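Local coordinates for substrate binding periplasmic protein (Ralstonia solanacearum, PDB 3LOP), which binds leucine and is probably the periplasmic substrate-binding component of an amino-acid transport system, at residues Thr21-Leu25 with Ser283-Gly289; Ile265-Asn269 with Asp279-Ser283. All coordinates share one frame; numbering follows the deposited sequence.

Contact 1 of 2, residues Thr21-Leu25 with Ser283-Gly289. With LEU (leucine), chain B.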
ATOM      1  N   THR A  21       3.518  -8.515   3.820  1.00  6.82           N
ATOM      2  CA  THR A  21       3.129  -7.120   3.653  1.00  6.24           C
ATOM      3  C   THR A  21       2.967  -6.400   4.993  1.00  5.32           C
ATOM      4  O   THR A  21       3.502  -5.302   5.184  1.00  5.14           O
ATOM      5  CB  THR A  21       1.822  -7.021   2.845  1.00  7.17           C
ATOM      6  OG1 THR A  21       2.062  -7.484   1.509  1.00 10.51           O
ATOM      7  CG2 THR A  21       1.324  -5.586   2.797  1.00  8.99           C
ATOM      8  N   GLY A  22       2.239  -7.018   5.917  1.00  5.28           N
ATOM      9  CA  GLY A  22       2.034  -6.408   7.218  1.00  3.49           C
ATOM     10  C   GLY A  22       3.330  -6.200   7.981  1.00  3.31           C
ATOM     11  O   GLY A  22       3.536  -5.149   8.589  1.00  3.05           O
ATOM     12  N   ARG A  23       4.205  -7.201   7.957  1.00  3.20           N
ATOM     13  CA  ARG A  23       5.478  -7.098   8.661  1.00  3.63           C
ATOM     14  C   ARG A  23       6.313  -5.951   8.110  1.00  3.41           C
ATOM     15  O   ARG A  23       6.977  -5.246   8.867  1.00  4.29           O
ATOM     16  CB  ARG A  23       6.271  -8.399   8.535  1.00  5.23           C
ATOM     17  CG  ARG A  23       5.625  -9.603   9.189  1.00  8.40           C
ATOM     18  CD  ARG A  23       6.377 -10.860   8.797  1.00 10.09           C
ATOM     19  NE  ARG A  23       5.671 -12.070   9.197  1.00 13.72           N
ATOM     20  CZ  ARG A  23       5.943 -13.280   8.720  1.00 15.08           C
ATOM     21  NH1 ARG A  23       6.908 -13.439   7.825  1.00 17.43           N
ATOM     22  NH2 ARG A  23       5.244 -14.328   9.129  1.00 16.13           N
ATOM     23  N   ALA A  24       6.278  -5.759   6.793  1.00  4.54           N
ATOM     24  CA  ALA A  24       7.052  -4.693   6.160  1.00  4.06           C
ATOM     25  C   ALA A  24       6.535  -3.308   6.541  1.00  3.22           C
ATOM     26  O   ALA A  24       7.322  -2.405   6.835  1.00  3.75           O
ATOM     27  CB  ALA A  24       7.034  -4.857   4.649  1.00  3.44           C
ATOM     28  N   LEU A  25       5.218  -3.136   6.527  1.00  2.72           N
ATOM     29  CA  LEU A  25       4.633  -1.851   6.892  1.00  2.66           C
ATOM     30  C   LEU A  25       4.956  -1.534   8.350  1.00  2.92           C
ATOM     31  O   LEU A  25       5.304  -0.404   8.687  1.00  4.64           O
ATOM     32  CB  LEU A  25       3.119  -1.879   6.674  1.00  4.17           C
ATOM     33  CG  LEU A  25       2.709  -1.880   5.199  1.00  3.67           C
ATOM     34  CD1 LEU A  25       1.291  -2.381   5.060  1.00  4.21           C
ATOM     35  CD2 LEU A  25       2.843  -0.476   4.622  1.00  4.43           C
ATOM     36  N   SER A 283      12.332  -2.054   1.330  1.00  6.65           N
ATOM     37  CA  SER A 283      11.360  -2.554   0.362  1.00  5.28           C
ATOM     38  C   SER A 283      10.305  -1.489   0.138  1.00  5.16           C
ATOM     39  O   SER A 283      10.208  -0.535   0.907  1.00  4.78           O
ATOM     40  CB  SER A 283      10.674  -3.818   0.883  1.00  5.96           C
ATOM     41  OG  SER A 283       9.807  -3.512   1.965  1.00  5.98           O
ATOM     42  N   PHE A 284       9.506  -1.659  -0.908  1.00  4.87           N
ATOM     43  CA  PHE A 284       8.457  -0.696  -1.195  1.00  4.57           C
ATOM     44  C   PHE A 284       7.480  -0.544  -0.030  1.00  4.51           C
ATOM     45  O   PHE A 284       7.183   0.576   0.383  1.00  4.79           O
ATOM     46  CB  PHE A 284       7.697  -1.093  -2.466  1.00  5.28           C
ATOM     47  CG  PHE A 284       8.237  -0.457  -3.720  1.00  6.61           C
ATOM     48  CD1 PHE A 284       7.986   0.885  -4.000  1.00  8.64           C
ATOM     49  CD2 PHE A 284       9.007  -1.194  -4.614  1.00  8.87           C
ATOM     50  CE1 PHE A 284       8.495   1.485  -5.155  1.00  8.65           C
ATOM     51  CE2 PHE A 284       9.522  -0.607  -5.773  1.00  7.11           C
ATOM     52  CZ  PHE A 284       9.264   0.736  -6.042  1.00  7.73           C
ATOM     53  N   ARG A 285       6.990  -1.655   0.514  1.00  3.58           N
ATOM     54  CA  ARG A 285       6.037  -1.561   1.613  1.00  4.01           C
ATOM     55  C   ARG A 285       6.672  -1.022   2.896  1.00  2.92           C
ATOM     56  O   ARG A 285       6.000  -0.364   3.685  1.00  3.22           O
ATOM     57  CB  ARG A 285       5.359  -2.915   1.874  1.00  4.32           C
ATOM     58  CG  ARG A 285       4.670  -3.544   0.648  1.00  5.60           C
ATOM     59  CD  ARG A 285       3.964  -2.526  -0.256  1.00  4.96           C
ATOM     60  NE  ARG A 285       2.789  -1.885   0.340  1.00  6.53           N
ATOM     61  CZ  ARG A 285       1.575  -2.431   0.417  1.00  5.71           C
ATOM     62  NH1 ARG A 285       1.346  -3.652  -0.056  1.00  5.67           N
ATOM     63  NH2 ARG A 285       0.573  -1.733   0.942  1.00  6.29           N
ATOM     64  N   ALA A 286       7.961  -1.279   3.108  1.00  2.89           N
ATOM     65  CA  ALA A 286       8.616  -0.762   4.306  1.00  3.36           C
ATOM     66  C   ALA A 286       8.739   0.754   4.165  1.00  3.50           C
ATOM     67  O   ALA A 286       8.592   1.500   5.136  1.00  2.26           O
ATOM     68  CB  ALA A 286       9.994  -1.396   4.476  1.00  3.31           C
ATOM     69  N   VAL A 287       9.011   1.212   2.946  1.00  3.44           N
ATOM     70  CA  VAL A 287       9.114   2.645   2.698  1.00  3.20           C
ATOM     71  C   VAL A 287       7.748   3.289   2.916  1.00  3.86           C
ATOM     72  O   VAL A 287       7.659   4.396   3.446  1.00  3.05           O
ATOM     73  CB  VAL A 287       9.623   2.925   1.265  1.00  2.81           C
ATOM     74  CG1 VAL A 287       9.440   4.400   0.904  1.00  4.08           C
ATOM     75  CG2 VAL A 287      11.098   2.553   1.177  1.00  3.70           C
ATOM     76  N   GLU A 288       6.685   2.589   2.521  1.00  3.32           N
ATOM     77  CA  GLU A 288       5.329   3.098   2.699  1.00  3.61           C
ATOM     78  C   GLU A 288       5.052   3.314   4.191  1.00  2.14           C
ATOM     79  O   GLU A 288       4.463   4.318   4.582  1.00  3.85           O
ATOM     80  CB  GLU A 288       4.309   2.111   2.114  1.00  3.68           C
ATOM     81  CG  GLU A 288       2.890   2.656   2.046  1.00  5.91           C
ATOM     82  CD  GLU A 288       1.909   1.680   1.413  1.00  7.76           C
ATOM     83  OE1 GLU A 288       2.352   0.796   0.646  1.00 10.50           O
ATOM     84  OE2 GLU A 288       0.694   1.806   1.670  1.00  7.39           O
ATOM     85  N   GLY A 289       5.491   2.373   5.023  1.00  1.64           N
ATOM     86  CA  GLY A 289       5.282   2.502   6.456  1.00  2.08           C
ATOM     87  C   GLY A 289       6.106   3.636   7.043  1.00  2.63           C
ATOM     88  O   GLY A 289       5.642   4.369   7.923  1.00  3.28           O
TER
HETATM   89  N   LEU B 400      -3.997  -3.324   1.399  1.00  4.82           N
HETATM   90  CA  LEU B 400      -3.786  -4.596   0.653  1.00  7.09           C
HETATM   91  C   LEU B 400      -2.308  -4.805   0.389  1.00  7.25           C
HETATM   92  O   LEU B 400      -1.928  -5.968   0.149  1.00  7.88           O
HETATM   93  CB  LEU B 400      -4.536  -4.535  -0.666  1.00  3.61           C
HETATM   94  CG  LEU B 400      -5.942  -4.047  -0.338  1.00  7.47           C
HETATM   95  CD1 LEU B 400      -6.422  -3.125  -1.369  1.00  1.00           C
HETATM   96  CD2 LEU B 400      -6.854  -5.197  -0.183  1.00  1.00           C
HETATM   97  OXT LEU B 400      -1.557  -3.803   0.423  1.00  8.31           O

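Contact 2 of 2, residues Ile265-Asn269 with Asp279-Ser283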
ATOM      1  N   ILE A 265      14.847   7.467   0.638  1.00  3.22           N
ATOM      2  CA  ILE A 265      15.553   6.194   0.677  1.00  2.51           C
ATOM      3  C   ILE A 265      16.843   6.365   1.471  1.00  3.80           C
ATOM      4  O   ILE A 265      17.230   5.484   2.245  1.00  3.25           O
ATOM      5  CB  ILE A 265      15.860   5.683  -0.750  1.00  2.44           C
ATOM      6  CG1 ILE A 265      14.547   5.529  -1.532  1.00  3.05           C
ATOM      7  CG2 ILE A 265      16.598   4.352  -0.689  1.00  3.34           C
ATOM      8  CD1 ILE A 265      13.480   4.672  -0.835  1.00  2.97           C
ATOM      9  N   ARG A 266      17.506   7.504   1.293  1.00  3.03           N
ATOM     10  CA  ARG A 266      18.727   7.749   2.044  1.00  4.39           C
ATOM     11  C   ARG A 266      18.417   7.834   3.534  1.00  3.43           C
ATOM     12  O   ARG A 266      19.156   7.283   4.349  1.00  4.33           O
ATOM     13  CB  ARG A 266      19.434   9.024   1.560  1.00  4.18           C
ATOM     14  CG  ARG A 266      20.257   8.774   0.303  1.00  5.61           C
ATOM     15  CD  ARG A 266      21.222   9.900  -0.033  1.00  7.96           C
ATOM     16  NE  ARG A 266      20.569  11.059  -0.632  1.00  9.55           N
ATOM     17  CZ  ARG A 266      20.272  12.176   0.023  1.00  8.57           C
ATOM     18  NH1 ARG A 266      20.566  12.291   1.310  1.00  8.68           N
ATOM     19  NH2 ARG A 266      19.696  13.184  -0.618  1.00  7.84           N
ATOM     20  N   GLU A 267      17.323   8.501   3.898  1.00  2.59           N
ATOM     21  CA  GLU A 267      16.979   8.598   5.314  1.00  3.33           C
ATOM     22  C   GLU A 267      16.629   7.222   5.880  1.00  3.18           C
ATOM     23  O   GLU A 267      16.972   6.902   7.020  1.00  3.46           O
ATOM     24  CB  GLU A 267      15.811   9.569   5.547  1.00  3.28           C
ATOM     25  CG  GLU A 267      15.631   9.875   7.041  1.00  3.21           C
ATOM     26  CD  GLU A 267      14.417  10.722   7.373  1.00  5.39           C
ATOM     27  OE1 GLU A 267      13.666  11.104   6.452  1.00  4.80           O
ATOM     28  OE2 GLU A 267      14.218  11.003   8.576  1.00  6.08           O
ATOM     29  N   PHE A 268      15.951   6.405   5.079  1.00  2.84           N
ATOM     30  CA  PHE A 268      15.578   5.063   5.506  1.00  3.13           C
ATOM     31  C   PHE A 268      16.840   4.260   5.818  1.00  3.26           C
ATOM     32  O   PHE A 268      16.930   3.620   6.861  1.00  3.89           O
ATOM     33  CB  PHE A 268      14.761   4.370   4.403  1.00  2.73           C
ATOM     34  CG  PHE A 268      14.221   3.017   4.794  1.00  2.73           C
ATOM     35  CD1 PHE A 268      15.057   1.904   4.866  1.00  4.06           C
ATOM     36  CD2 PHE A 268      12.866   2.855   5.073  1.00  3.30           C
ATOM     37  CE1 PHE A 268      14.548   0.647   5.208  1.00  4.53           C
ATOM     38  CE2 PHE A 268      12.349   1.606   5.414  1.00  4.15           C
ATOM     39  CZ  PHE A 268      13.193   0.500   5.482  1.00  5.24           C
ATOM     40  N   ASN A 269      17.817   4.310   4.917  1.00  3.35           N
ATOM     41  CA  ASN A 269      19.059   3.575   5.127  1.00  4.54           C
ATOM     42  C   ASN A 269      19.864   4.117   6.300  1.00  4.82           C
ATOM     43  O   ASN A 269      20.487   3.347   7.033  1.00  5.36           O
ATOM     44  CB  ASN A 269      19.909   3.573   3.853  1.00  6.23           C
ATOM     45  CG  ASN A 269      19.366   2.629   2.804  1.00  7.11           C
ATOM     46  OD1 ASN A 269      18.798   1.588   3.135  1.00  9.50           O
ATOM     47  ND2 ASN A 269      19.548   2.975   1.539  1.00  8.10           N
ATOM     48  N   ASP A 279      17.011  -6.561  11.270  1.00 21.59           N
ATOM     49  CA  ASP A 279      15.881  -7.364  10.818  1.00 23.07           C
ATOM     50  C   ASP A 279      15.015  -6.669   9.767  1.00 22.12           C
ATOM     51  O   ASP A 279      14.181  -7.307   9.123  1.00 21.69           O
ATOM     52  CB  ASP A 279      15.012  -7.751  12.017  1.00 25.78           C
ATOM     53  CG  ASP A 279      14.535  -6.541  12.804  1.00 28.93           C
ATOM     54  OD1 ASP A 279      15.390  -5.784  13.314  1.00 30.58           O
ATOM     55  OD2 ASP A 279      13.306  -6.346  12.911  1.00 31.55           O
ATOM     56  N   VAL A 280      15.215  -5.367   9.594  1.00 20.29           N
ATOM     57  CA  VAL A 280      14.432  -4.598   8.631  1.00 18.57           C
ATOM     58  C   VAL A 280      15.092  -4.497   7.260  1.00 18.54           C
ATOM     59  O   VAL A 280      16.232  -4.052   7.137  1.00 19.21           O
ATOM     60  CB  VAL A 280      14.171  -3.165   9.147  1.00 18.76           C
ATOM     61  CG1 VAL A 280      13.325  -2.393   8.144  1.00 18.24           C
ATOM     62  CG2 VAL A 280      13.479  -3.220  10.498  1.00 18.58           C
ATOM     63  N   ASP A 281      14.363  -4.912   6.228  1.00 16.53           N
ATOM     64  CA  ASP A 281      14.875  -4.848   4.866  1.00 15.83           C
ATOM     65  C   ASP A 281      14.215  -3.709   4.100  1.00 13.34           C
ATOM     66  O   ASP A 281      13.023  -3.443   4.260  1.00 13.01           O
ATOM     67  CB  ASP A 281      14.618  -6.163   4.125  1.00 20.13           C
ATOM     68  CG  ASP A 281      15.468  -7.304   4.649  1.00 22.31           C
ATOM     69  OD1 ASP A 281      16.703  -7.140   4.731  1.00 26.16           O
ATOM     70  OD2 ASP A 281      14.901  -8.369   4.970  1.00 26.73           O
ATOM     71  N   LEU A 282      15.000  -3.031   3.271  1.00 10.30           N
ATOM     72  CA  LEU A 282      14.486  -1.940   2.459  1.00  9.15           C
ATOM     73  C   LEU A 282      13.562  -2.554   1.409  1.00  8.77           C
ATOM     74  O   LEU A 282      13.955  -3.479   0.698  1.00 11.40           O
ATOM     75  CB  LEU A 282      15.648  -1.214   1.776  1.00  9.13           C
ATOM     76  CG  LEU A 282      15.329  -0.133   0.741  1.00  9.11           C
ATOM     77  CD1 LEU A 282      14.555   1.006   1.392  1.00  8.74           C
ATOM     78  CD2 LEU A 282      16.632   0.380   0.139  1.00  9.91           C
ATOM     79  N   SER A 283      12.332  -2.054   1.330  1.00  6.65           N
ATOM     80  CA  SER A 283      11.360  -2.554   0.362  1.00  5.28           C
ATOM     81  C   SER A 283      10.305  -1.489   0.138  1.00  5.16           C
ATOM     82  O   SER A 283      10.208  -0.535   0.907  1.00  4.78           O
ATOM     83  CB  SER A 283      10.674  -3.818   0.883  1.00  5.96           C
ATOM     84  OG  SER A 283       9.807  -3.512   1.965  1.00  5.98           O
TER

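Contact 1 of 2, residues Thr21-Leu25 with Ser283-Gly289
A24 meets A286 and L25 meets G289 where the helical segments 21-25 and 284-289 run past each other at 44°, their N-to-C directions roughly alike. The axes come within 7.7 Å. The CA atoms of A24 and A286 are 4.6 Å apart, and those of L25 and G289 4.4 Å. Small residues make this approach possible: G289 puts bare backbone against the carbonyl of L25, and A286 CA sits 3.3 Å from A24 O in a CA-H...O contact. The methyl of A24 rests on R285 CB, near the OG of S283, which as N-cap of the second helix accepts from A286 N.

R285 carries the working end of the contact. Its chain leaves toward helix 19-38 and then bends about the CB-CG bond and again about CG-CD (chi3 -68°), which swings the guanidinium round to the pocket. One face of that group lies under T21 CG2, 3.4 Å from NH1, and under CD1 of L25; CD2 of L25 reaches instead R285 O and the CB of E288. At the edge, near the plane, both terminal nitrogens grip a single oxygen of the bound leucine, OXT, at 2.9 Å from NH1 and 3.0 Å from NH2. Along the neighbouring NE/NH2 edge, E288 OE1 takes NE at 2.7 Å in a salt bridge, approached on its syn side but 33° out of the carboxylate plane, with a weak second bond from NH2. E288 is thus a second-shell residue that helps fix the rotation of the ligand-binding arginine, and its charge probably favours the cation facing the ligand carboxylate.

Beyond the pair, D232 accepts from R285 N, L25 leans on V81 and E288 on K122, while helix 263-275 covers A286 with F268 and V287 with I265.

Contact 2 of 2, residues Ile265-Asn269 with Asp279-Ser283
F268 and L282 meet because each swings its CG away from its own backbone N: chi1 is -175° in the phenylalanine, which sends the ring off helix 263-275 toward the loop 279-283, and 173° in the leucine, which brings its branched end back over that ring. The backbones themselves stay well apart, with the CA atoms of N269 and L282 7.6 Å from each other, so the F268 ring has to reach out to the loop, touching its backbone as well as its side chains.

L282 CD1 sits over one face of the F268 ring, 3.9 Å from its centroid and 23° off the normal. This is a CH-pi contact, displaced toward the rim, where CD1 of L282 lies 3.6 Å from CD1 of F268. The far end of the ring is met by V280: its CG1 comes obliquely to within 3.9 Å of F268 CZ. D281 O also nears that end, while the D281 CB turns away from the helix.

Here the chain makes a helix-loop-helix connection within the first lobe of a type I periplasmic binding fold, between helix 263-275 and helix 284-303, and F268 fills the angle between the helix and the loop that leaves it. Around the ring are also L31 of helix 19-38 and F290 of helix 284-303, whose ring meets that of F268.

The other methyl of L282, CD2, faces I265 and N269. I265 crosses it at about a right angle, with CG2 4.1 Å from L282 CD2, and the amide of N269 does likewise, its OD1 3.9 Å from the same methyl. V287 and P257 add to the apolar surroundings of L282, while V280 O takes a hydrogen bond from R272 NE.

In the fold
Contact 2 comes between the two segments of contact 1 along the chain, overlapping the second at S283, and the centres of the two lie about 10 Å apart. S283 ends the loop after helix 263-275 and caps helix 284-303. The two contacts also touch directly through the start of helix 284-303, where A286 CB packs against D281 O. Three helices, 19-38, 263-275 and 284-303, therefore pack together as one helical group of the first lobe. Contact 1 lies toward the centre of the chain, where R285 reaches the bound leucine; contact 2 is nearer the periphery, about 16 Å from that centre, and backs the start of the helix that bears R285.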